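Local coordinates for protein SusD homolog (Bacteroides thetaiotaomicron VPI-5482, PDB 3IHV) that probably binds glycans at the bacterial cell surface as an outer-membrane protein of the SusD family, at residues G58-N61 with F62-I65; M14-A17 with E18-K21; E418-N421 with A422-V426. One frame throughout, in Å; residues are numbered along the deposited sequence. Where two conformers were deposited one is given.

Contacts 2, 1 and 3 follow one another along the chain and do not touch. Contact 2 caps helix 17-29 and contact 1 is a turn in the loop between strand 52-54 and helix 75-101, both in the starch-binding-associated N-terminal family region. Contact 3 is two turns of helix 417-430 in the SusD family region. Centres of contacts 1 and 2 are about 45 Å apart, those of 2 and 3 about 43 Å. Contacts 1 and 3 lie on opposite sides of the chain's centre, their nearest atoms about 28 Å apart. No residue of the three coordinates either sodium ion; these sit at Phe265, Asn389 and Asn391, and at Gly491, Tyr492 and Trp494.

Contact 1: G58-N61 with F62-I65; sequences GNEN and FRII
Arg63 runs its extended side chain past the carbonyls of Gly58 and Glu60, which brings NH1 to Glu60 O. On the way CD passes 3.4 Å from Gly58 O, and NH1 then bonds Glu60 O at 3.0 Å. Arg63 N takes the same oxygen at 2.9 Å, so one carbonyl is gripped by backbone and side chain of a single residue. The two donors arrive from opposite faces of the carbonyl plane, NH1 the farther out of it. The backbone bond closes a type II' beta turn with Asn61, at positive phi, and Phe62 as its central residues; Ile64 N to Asn61 O, 3.2 Å, adds the next 3-10-like step in the loop between strand 52-54 and helix 75-101. The Glu60 side chain bends at chi2 (87°), and its carboxylate stands almost perpendicular to the guanidinium. Glu60 OE1 lies 4.0 Å from Arg63 NH1 and well out of the guanidinium plane: a long salt bridge in which no N-H points at the oxygen. The stronger charge partner of Arg63 is Glu55, whose OE1 pairs with NH2. On one face the guanidinium meets the rim of the Phe62 ring, with Phe62 CZ 3.6 Å above the plane defined by Arg63 CZ and its three nitrogens. Asn59 ND2 turns to Ser69 OG.

Contact 2: M14-A17 with E18-K21; sequences MNNA and EEAK
Two torsions bring Asn16 and Glu19 together: Asn16 CG sits between its own N and carbonyl carbon (chi1 54°), which swings OD1 over the first turn of helix 17-29, while Glu19 CG is anti to its carbonyl carbon (chi1 -65°) and the chain runs straight on toward the loop before the helix. Asn16 OD1 accepts from Glu19 N at 2.9 Å, the donor nearly in line with the amide C=O. In return, Glu19 OE1 accepts from Asn15 N at 2.8 Å in an almost straight bond (172°) that meets the oxygen from above the carboxylate plane. Asn16 is thus the N-cap of the helix. The exchange recalls a capping box, but the returning carboxylate picks up the amide one residue before the cap instead of that of the cap itself. The Asn16 and Glu19 side chains cross at about a right angle, and a water bridges their ends, accepting from Asn16 ND2 at 3.1 Å and donating to Glu19 OE2 at 3.0 Å. With an alanine at Glu19, Asn15 N and this water would probably lose their carboxylate acceptor, and the loop would be freer to move against the helix. Backbone bonds take over from Ala20 N to Asn16 O and from Lys21 N to Ala17 O. On the inner side the selenomethionine Met14, bent at chi3, lays CE 3.8 Å from Ala20 CB, and both residues pack on Ile98 of helix 75-101. Ala17 N is held by Asp109 OD2, and Tyr105 OH bonds Met14 O.

Contact 3: E418-N421 with A422-V426; sequences EAYN and AINAV
Tyr420 O takes the amide of Asn424 at 2.8 Å, the shortest backbone bond in these turns of alpha helix 417-430. The same i to i+4 pattern runs through Ala422 N to Glu418 O, Ile423 N to Ala419 O and Ala425 N to Asn421 O. The Ile423 bond is close to linear (177°), and a weak second bond goes from Ala422 N to Ala419 O. Helix 417-430 lies against helices 397-412 and 448-463, in keeping with the TPR-like helical part of SusD proteins. Tyr420 and Asn424, one turn apart, lie alongside each other and point the same way, ring and amide planes 42° apart. Asn424 ND2 comes up at the edge of the ring, 3.9 Å from Tyr420 CD1, and stays near the ring plane. Asn424 CG stands anti to its carbonyl carbon (chi1 -74°), which lays the amide back over Tyr420 O; CB is only 3.2 Å from that oxygen. ND2 also lies near this oxygen, but at an angle too poor for a bond. The buried amide is fixed at both ends instead: OD1 accepts from Leu442 N, and ND2 donates one of its hydrogens to a water. The phenol OH of Tyr420 is tied to the same loop, at Pro443 O and Leu446 N, while its ring meets Phe451 edge-to-face. Ile423 sets CG2 against the carbonyls of the preceding turn, 3.4 Å from Ala419 O, and its side chain also touches Phe451 and Leu402. On the outer side the water joins the two asparagines, accepting from Asn424 ND2 at 2.8 Å and donating to Asn421 OD1 at 3.2 Å.

Contact 1: G58-N61 with F62-I65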
loop_
_atom_site.group_PDB
_atom_site.type_symbol
_atom_site.label_atom_id
_atom_site.label_comp_id
_atom_site.label_asym_id
_atom_site.label_seq_id
_atom_site.Cartn_x
_atom_site.Cartn_y
_atom_site.Cartn_z
ATOM N N GLY A 58 9.512 4.172 -22.660
ATOM C CA GLY A 58 9.310 5.600 -22.581
ATOM C C GLY A 58 8.261 6.066 -21.563
ATOM O O GLY A 58 7.933 5.337 -20.627
ATOM N N ASN A 59 7.746 7.267 -21.768
ATOM C CA ASN A 59 6.833 7.909 -20.793
ATOM C C ASN A 59 5.459 8.250 -21.325
ATOM O O ASN A 59 4.734 9.045 -20.725
ATOM C CB ASN A 59 7.469 9.192 -20.236
ATOM C CG ASN A 59 7.470 10.361 -21.237
ATOM O OD1 ASN A 59 7.448 10.163 -22.471
ATOM N ND2 ASN A 59 7.492 11.588 -20.709
ATOM N N GLU A 60 5.074 7.608 -22.418
ATOM C CA GLU A 60 3.844 7.917 -23.075
ATOM C C GLU A 60 2.616 7.373 -22.372
ATOM O O GLU A 60 2.685 6.382 -21.652
ATOM C CB GLU A 60 3.826 7.292 -24.490
ATOM C CG GLU A 60 5.076 7.487 -25.367
ATOM C CD GLU A 60 6.201 6.434 -25.173
ATOM O OE1 GLU A 60 6.180 5.650 -24.193
ATOM O OE2 GLU A 60 7.128 6.402 -26.048
ATOM N N ASN A 61 1.478 8.030 -22.594
ATOM C CA ASN A 61 0.179 7.561 -22.091
ATOM C C ASN A 61 0.230 7.313 -20.573
ATOM O O ASN A 61 0.653 8.207 -19.813
ATOM C CB ASN A 61 -0.331 6.303 -22.867
ATOM C CG ASN A 61 -0.486 6.517 -24.392
ATOM O OD1 ASN A 61 -1.001 7.537 -24.876
ATOM N ND2 ASN A 61 -0.088 5.492 -25.153
ATOM N N PHE A 62 -0.208 6.141 -20.094
ATOM C CA PHE A 62 -0.231 5.815 -18.680
ATOM C C PHE A 62 1.150 5.776 -18.022
ATOM O O PHE A 62 1.236 5.659 -16.810
ATOM C CB PHE A 62 -0.964 4.460 -18.462
ATOM C CG PHE A 62 -0.350 3.300 -19.220
ATOM C CD1 PHE A 62 0.762 2.637 -18.720
ATOM C CD2 PHE A 62 -0.901 2.868 -20.424
ATOM C CE1 PHE A 62 1.318 1.574 -19.380
ATOM C CE2 PHE A 62 -0.327 1.793 -21.116
ATOM C CZ PHE A 62 0.776 1.140 -20.572
ATOM N N ARG A 63 2.221 5.899 -18.807
ATOM C CA ARG A 63 3.551 5.843 -18.245
ATOM C C ARG A 63 4.000 7.160 -17.644
ATOM O O ARG A 63 5.037 7.217 -16.970
ATOM C CB ARG A 63 4.534 5.389 -19.315
ATOM C CG ARG A 63 4.229 3.991 -19.839
ATOM C CD ARG A 63 5.054 3.661 -21.061
ATOM N NE ARG A 63 4.484 2.507 -21.776
ATOM C CZ ARG A 63 3.504 2.558 -22.673
ATOM N NH1 ARG A 63 2.924 3.721 -23.014
ATOM N NH2 ARG A 63 3.104 1.426 -23.269
ATOM N N ILE A 64 3.202 8.213 -17.810
ATOM C CA ILE A 64 3.680 9.543 -17.409
ATOM C C ILE A 64 3.909 9.712 -15.906
ATOM O O ILE A 64 4.926 10.300 -15.495
ATOM C CB ILE A 64 2.798 10.681 -17.992
ATOM C CG1 ILE A 64 3.531 12.033 -17.885
ATOM C CG2 ILE A 64 1.403 10.674 -17.365
ATOM C CD1 ILE A 64 2.777 13.188 -18.495
ATOM N N ILE A 65 3.016 9.173 -15.072
ATOM C CA ILE A 65 3.194 9.272 -13.628
ATOM C C ILE A 65 4.309 8.368 -13.116
ATOM O O ILE A 65 5.198 8.844 -12.411
ATOM C CB ILE A 65 1.860 9.100 -12.853
ATOM C CG1 ILE A 65 0.940 10.325 -13.119
ATOM C CG2 ILE A 65 2.107 8.980 -11.361
ATOM C CD1 ILE A 65 -0.532 10.125 -12.723
#

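Contact 2: M14-A17 with E18-K21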
loop_
_atom_site.group_PDB
_atom_site.type_symbol
_atom_site.label_atom_id
_atom_site.label_comp_id
_atom_site.label_asym_id
_atom_site.label_seq_id
_atom_site.Cartn_x
_atom_site.Cartn_y
_atom_site.Cartn_z
HETATM N N MSE A 14 -29.200 8.160 11.595
HETATM C CA MSE A 14 -28.276 7.813 12.683
HETATM C C MSE A 14 -28.958 7.833 14.050
HETATM O O MSE A 14 -28.383 8.259 15.048
HETATM C CB MSE A 14 -27.038 8.705 12.652
HETATM C CG MSE A 14 -26.264 8.584 11.319
HETATM SE SE MSE A 14 -24.566 9.526 11.257
HETATM C CE MSE A 14 -24.037 8.783 12.978
ATOM N N ASN A 15 -30.189 7.345 14.077
ATOM C CA ASN A 15 -30.982 7.294 15.308
ATOM C C ASN A 15 -30.654 6.115 16.215
ATOM O O ASN A 15 -31.172 6.030 17.348
ATOM C CB ASN A 15 -32.470 7.312 14.970
ATOM C CG ASN A 15 -32.927 8.662 14.472
ATOM O OD1 ASN A 15 -32.531 9.704 15.014
ATOM N ND2 ASN A 15 -33.760 8.660 13.429
ATOM N N ASN A 16 -29.844 5.191 15.710
ATOM C CA ASN A 16 -29.374 4.059 16.486
ATOM C C ASN A 16 -28.053 3.589 15.893
ATOM O O ASN A 16 -27.604 4.125 14.884
ATOM C CB ASN A 16 -30.425 2.957 16.543
ATOM C CG ASN A 16 -30.891 2.525 15.166
ATOM O OD1 ASN A 16 -30.100 2.379 14.260
ATOM N ND2 ASN A 16 -32.192 2.336 15.017
ATOM N N ALA A 17 -27.424 2.604 16.524
ATOM C CA ALA A 17 -26.123 2.130 16.051
ATOM C C ALA A 17 -26.193 1.510 14.659
ATOM O O ALA A 17 -25.248 1.624 13.873
ATOM C CB ALA A 17 -25.518 1.172 17.042
ATOM N N GLU A 18 -27.287 0.830 14.348
ATOM C CA GLU A 18 -27.414 0.208 13.015
ATOM C C GLU A 18 -27.404 1.283 11.903
ATOM O O GLU A 18 -26.738 1.120 10.894
ATOM C CB GLU A 18 -28.664 -0.659 12.934
ATOM C CG GLU A 18 -28.838 -1.357 11.600
ATOM C CD GLU A 18 -30.166 -2.112 11.504
ATOM O OE1 GLU A 18 -30.750 -2.513 12.554
ATOM O OE2 GLU A 18 -30.624 -2.296 10.351
ATOM N N GLU A 19 -28.105 2.390 12.124
ATOM C CA GLU A 19 -28.109 3.503 11.165
ATOM C C GLU A 19 -26.748 4.163 11.111
ATOM O O GLU A 19 -26.277 4.522 10.031
ATOM C CB GLU A 19 -29.185 4.529 11.497
ATOM C CG GLU A 19 -30.578 3.972 11.351
ATOM C CD GLU A 19 -31.661 4.968 11.621
ATOM O OE1 GLU A 19 -31.391 6.174 11.843
ATOM O OE2 GLU A 19 -32.808 4.525 11.609
ATOM N N ALA A 20 -26.100 4.309 12.267
ATOM C CA ALA A 20 -24.769 4.897 12.324
ATOM C C ALA A 20 -23.789 4.040 11.530
ATOM O O ALA A 20 -22.895 4.568 10.833
ATOM C CB ALA A 20 -24.283 5.048 13.785
ATOM N N LYS A 21 -23.947 2.718 11.652
ATOM C CA LYS A 21 -23.076 1.780 10.992
ATOM C C LYS A 21 -23.137 2.001 9.472
ATOM O O LYS A 21 -22.120 1.988 8.799
ATOM C CB LYS A 21 -23.476 0.338 11.323
ATOM C CG LYS A 21 -22.489 -0.651 10.740
ATOM C CD LYS A 21 -22.814 -2.114 10.922
ATOM C CE LYS A 21 -23.823 -2.609 9.940
ATOM N NZ LYS A 21 -23.636 -4.083 9.776
HETATM O O HOH W 1 -33.236 1.602 12.195
#

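Contact 3: E418-N421 with A422-V426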
loop_
_atom_site.group_PDB
_atom_site.type_symbol
_atom_site.label_atom_id
_atom_site.label_comp_id
_atom_site.label_asym_id
_atom_site.label_seq_id
_atom_site.Cartn_x
_atom_site.Cartn_y
_atom_site.Cartn_z
ATOM N N GLU A 418 14.919 -8.152 20.615
ATOM C CA GLU A 418 13.573 -7.967 20.099
ATOM C C GLU A 418 13.594 -7.613 18.622
ATOM O O GLU A 418 12.769 -8.108 17.843
ATOM C CB GLU A 418 12.814 -6.924 20.893
ATOM C CG GLU A 418 12.419 -7.423 22.248
ATOM C CD GLU A 418 13.570 -7.557 23.217
ATOM O OE1 GLU A 418 14.440 -6.635 23.326
ATOM O OE2 GLU A 418 13.595 -8.606 23.903
ATOM N N ALA A 419 14.564 -6.798 18.232
ATOM C CA ALA A 419 14.726 -6.439 16.816
ATOM C C ALA A 419 15.055 -7.691 15.979
ATOM O O ALA A 419 14.422 -7.938 14.956
ATOM C CB ALA A 419 15.781 -5.395 16.644
ATOM N N TYR A 420 16.015 -8.472 16.435
ATOM C CA TYR A 420 16.352 -9.712 15.756
ATOM C C TYR A 420 15.189 -10.696 15.692
ATOM O O TYR A 420 14.947 -11.318 14.666
ATOM C CB TYR A 420 17.550 -10.370 16.426
ATOM C CG TYR A 420 18.878 -9.973 15.845
ATOM C CD1 TYR A 420 19.279 -10.498 14.632
ATOM C CD2 TYR A 420 19.753 -9.126 16.522
ATOM C CE1 TYR A 420 20.517 -10.174 14.099
ATOM C CE2 TYR A 420 20.991 -8.819 16.003
ATOM C CZ TYR A 420 21.349 -9.334 14.782
ATOM O OH TYR A 420 22.567 -9.058 14.237
ATOM N N ASN A 421 14.462 -10.843 16.798
ATOM C CA ASN A 421 13.344 -11.771 16.828
ATOM C C ASN A 421 12.262 -11.387 15.828
ATOM O O ASN A 421 11.675 -12.265 15.185
ATOM C CB ASN A 421 12.755 -11.913 18.246
ATOM C CG ASN A 421 13.675 -12.656 19.211
ATOM O OD1 ASN A 421 14.591 -13.382 18.810
ATOM N ND2 ASN A 421 13.431 -12.476 20.504
ATOM N N ALA A 422 12.019 -10.085 15.683
ATOM C CA ALA A 422 10.965 -9.585 14.793
ATOM C C ALA A 422 11.334 -9.843 13.342
ATOM O O ALA A 422 10.537 -10.448 12.588
ATOM C CB ALA A 422 10.709 -8.090 15.037
ATOM N N ILE A 423 12.545 -9.452 12.957
ATOM C CA ILE A 423 13.015 -9.687 11.567
ATOM C C ILE A 423 13.184 -11.202 11.259
ATOM O O ILE A 423 12.778 -11.669 10.188
ATOM C CB ILE A 423 14.256 -8.849 11.151
ATOM C CG1 ILE A 423 14.468 -9.021 9.627
ATOM C CG2 ILE A 423 15.513 -9.202 11.953
ATOM C CD1 ILE A 423 15.246 -7.913 8.952
ATOM N N ASN A 424 13.692 -11.968 12.209
ATOM C CA ASN A 424 13.867 -13.431 11.999
ATOM C C ASN A 424 12.536 -14.172 11.908
ATOM O O ASN A 424 12.441 -15.150 11.166
ATOM C CB ASN A 424 14.842 -14.024 12.995
ATOM C CG ASN A 424 16.280 -13.649 12.684
ATOM O OD1 ASN A 424 16.604 -13.329 11.531
ATOM N ND2 ASN A 424 17.132 -13.661 13.700
ATOM N N ALA A 425 11.476 -13.657 12.543
ATOM C CA ALA A 425 10.153 -14.296 12.393
ATOM C C ALA A 425 9.729 -14.192 10.950
ATOM O O ALA A 425 9.224 -15.171 10.352
ATOM C CB ALA A 425 9.097 -13.643 13.278
ATOM N N VAL A 426 9.941 -13.001 10.388
ATOM C CA VAL A 426 9.617 -12.757 8.996
ATOM C C VAL A 426 10.483 -13.613 8.032
ATOM O O VAL A 426 9.949 -14.230 7.099
ATOM C CB VAL A 426 9.705 -11.281 8.638
ATOM C CG1 VAL A 426 9.522 -11.088 7.130
ATOM C CG2 VAL A 426 8.640 -10.515 9.423
HETATM O O HOH W 2 16.315 -14.318 16.286
#